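Side-chain contact in hyaluronidase-phage associated (Streptococcus pyogenes, PDB 2WB3), which probably cleaves hyaluronan by a lyase mechanism as part of a trimeric phage tail fibre built around a triple-stranded beta-helix: residues H48-P51 with E56-E59. Residues are numbered along the deposited sequence; the frame is centred on the assembly and turned at random.
Sequences HENP and EYDE
Asn-50 and Asp-58 meet in an amide-on-carboxylate stack, the centre of a buried contact that folds the loop after strand 45-49 back onto that strand's end. Their flat groups lie only 19° apart, with Asn-50 CG 3.5 Å from Asp-58 CG. No hydrogen bond joins the two, and loop and interface supply their polar partners instead: Asn-50 OD1 accepts from Ser-52 N, while ND2 donates to Asp-54 O and to Gly-77 O of the second subunit, whose Thr-78 OG1 and Ala-79 N hold Asp-58 OD2 and OD1. Bonds on both carboxylate oxygens should fix its rotation. Asp-58 CG sits between its backbone N and carbonyl carbon (chi1 58°), which carries OD2 toward His-48, where it lies in the ring plane, 3.4 Å from CE1; His-48 NE2 is hydrogen-bonded to Glu-38 O of the third subunit. Farther along, Pro-51 CG touches the Tyr-57 ring at its edge, 3.6 Å from CE2. Asp-58 and Tyr-57 are the middle residues of a type I turn from Glu-56 to Glu-59. Two other subunits pack round this loop: Tyr-57 OH bonds to Glu-27 of the second, its ring makes a cation-pi contact with Lys-39 of the third, and His-48 pairs in parallel with strands of both, fitting the tail fibre's intertwined triple-stranded beta-helix.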
ATOM      1  N   HIS A  48       1.010  19.650  -9.349  1.00 19.95           N
ATOM      2  CA  HIS A  48      -0.198  20.266  -8.809  1.00 19.81           C
ATOM      3  C   HIS A  48      -0.962  20.814 -10.012  1.00 19.04           C
ATOM      4  O   HIS A  48      -0.386  21.541 -10.786  1.00 19.91           O
ATOM      5  CB  HIS A  48       0.149  21.426  -7.903  1.00 19.09           C
ATOM      6  CG  HIS A  48      -1.068  22.170  -7.456  1.00 21.81           C
ATOM      7  ND1 HIS A  48      -1.617  23.172  -8.212  1.00 22.61           N
ATOM      8  CD2 HIS A  48      -1.924  21.970  -6.422  1.00 23.27           C
ATOM      9  CE1 HIS A  48      -2.740  23.597  -7.652  1.00 22.82           C
ATOM     10  NE2 HIS A  48      -2.951  22.887  -6.564  1.00 24.05           N
ATOM     11  N   GLU A  49      -2.255  20.523 -10.089  1.00 20.39           N
ATOM     12  CA  GLU A  49      -3.153  21.041 -11.122  1.00 21.02           C
ATOM     13  C   GLU A  49      -4.228  21.935 -10.468  1.00 20.47           C
ATOM     14  O   GLU A  49      -4.833  21.564  -9.483  1.00 22.08           O
ATOM     15  CB  GLU A  49      -3.831  19.856 -11.810  1.00 21.06           C
ATOM     16  CG  GLU A  49      -4.567  20.225 -13.099  1.00 23.65           C
ATOM     17  CD  GLU A  49      -5.391  19.089 -13.638  1.00 31.76           C
ATOM     18  OE1 GLU A  49      -4.975  17.917 -13.491  1.00 33.06           O
ATOM     19  OE2 GLU A  49      -6.465  19.377 -14.216  1.00 29.01           O
ATOM     20  N   ASN A  50      -4.408  23.145 -10.970  1.00 22.03           N
ATOM     21  CA  ASN A  50      -5.512  23.998 -10.518  1.00 21.79           C
ATOM     22  C   ASN A  50      -6.815  23.189 -10.592  1.00 21.24           C
ATOM     23  O   ASN A  50      -7.133  22.591 -11.633  1.00 22.54           O
ATOM     24  CB  ASN A  50      -5.550  25.260 -11.388  1.00 22.64           C
ATOM     25  CG  ASN A  50      -6.431  26.374 -10.789  1.00 21.87           C
ATOM     26  OD1 ASN A  50      -7.260  26.127  -9.897  1.00 20.61           O
ATOM     27  ND2 ASN A  50      -6.171  27.605 -11.207  1.00 19.74           N
ATOM     28  N   PRO A  51      -7.538  23.058  -9.453  1.00 20.95           N
ATOM     29  CA  PRO A  51      -8.820  22.364  -9.534  1.00 21.51           C
ATOM     30  C   PRO A  51      -9.880  23.203 -10.300  1.00 24.11           C
ATOM     31  O   PRO A  51     -10.943  22.691 -10.599  1.00 24.96           O
ATOM     32  CB  PRO A  51      -9.287  22.300  -8.079  1.00 21.24           C
ATOM     33  CG  PRO A  51      -8.594  23.415  -7.384  1.00 20.04           C
ATOM     34  CD  PRO A  51      -7.218  23.503  -8.079  1.00 21.07           C
ATOM     35  N   GLU A  56      -6.652  32.343 -10.440  1.00 30.39           N
ATOM     36  CA  GLU A  56      -6.221  32.817  -9.143  1.00 30.62           C
ATOM     37  C   GLU A  56      -6.773  31.971  -8.023  1.00 27.87           C
ATOM     38  O   GLU A  56      -6.459  32.208  -6.850  1.00 28.48           O
ATOM     39  CB  GLU A  56      -6.680  34.240  -8.900  1.00 32.56           C
ATOM     40  CG  GLU A  56      -6.344  35.205  -9.982  1.00 40.11           C
ATOM     41  CD  GLU A  56      -6.585  36.610  -9.495  1.00 51.37           C
ATOM     42  OE1 GLU A  56      -5.568  37.301  -9.271  1.00 56.08           O
ATOM     43  OE2 GLU A  56      -7.763  36.988  -9.259  1.00 53.29           O
ATOM     44  N   TYR A  57      -7.576  30.984  -8.378  1.00 25.45           N
ATOM     45  CA  TYR A  57      -8.258  30.150  -7.426  1.00 25.01           C
ATOM     46  C   TYR A  57      -7.315  29.415  -6.444  1.00 25.30           C
ATOM     47  O   TYR A  57      -7.656  29.247  -5.247  1.00 24.66           O
ATOM     48  CB  TYR A  57      -9.008  29.095  -8.174  1.00 23.84           C
ATOM     49  CG  TYR A  57      -9.946  28.285  -7.324  1.00 25.23           C
ATOM     50  CD1 TYR A  57     -11.187  28.804  -6.961  1.00 24.82           C
ATOM     51  CD2 TYR A  57      -9.623  26.990  -6.908  1.00 22.67           C
ATOM     52  CE1 TYR A  57     -12.053  28.086  -6.220  1.00 27.07           C
ATOM     53  CE2 TYR A  57     -10.512  26.248  -6.173  1.00 23.69           C
ATOM     54  CZ  TYR A  57     -11.723  26.805  -5.823  1.00 27.02           C
ATOM     55  OH  TYR A  57     -12.647  26.094  -5.092  1.00 26.74           O
ATOM     56  N   ASP A  58      -6.163  28.961  -6.957  1.00 24.58           N
ATOM     57  CA  ASP A  58      -5.199  28.112  -6.182  1.00 23.99           C
ATOM     58  C   ASP A  58      -3.990  28.913  -5.699  1.00 25.03           C
ATOM     59  O   ASP A  58      -2.881  28.362  -5.521  1.00 25.30           O
ATOM     60  CB  ASP A  58      -4.753  26.926  -7.068  1.00 23.80           C
ATOM     61  CG  ASP A  58      -4.110  27.370  -8.387  1.00 23.89           C
ATOM     62  OD1 ASP A  58      -3.975  28.595  -8.683  1.00 22.35           O
ATOM     63  OD2 ASP A  58      -3.640  26.480  -9.110  1.00 24.05           O
ATOM     64  N   GLU A  59      -4.162  30.235  -5.501  1.00 24.43           N
ATOM     65  CA  GLU A  59      -3.044  31.057  -5.110  1.00 24.78           C
ATOM     66  C   GLU A  59      -2.353  30.678  -3.766  1.00 24.26           C
ATOM     67  O   GLU A  59      -1.168  31.022  -3.572  1.00 26.36           O
ATOM     68  CB  GLU A  59      -3.437  32.520  -5.074  1.00 25.33           C
ATOM     69  CG  GLU A  59      -4.502  32.846  -4.054  1.00 29.79           C
ATOM     70  CD  GLU A  59      -4.756  34.356  -4.010  1.00 39.51           C
ATOM     71  OE1 GLU A  59      -4.496  35.019  -5.040  1.00 41.92           O
ATOM     72  OE2 GLU A  59      -5.172  34.877  -2.951  1.00 45.57           O
TER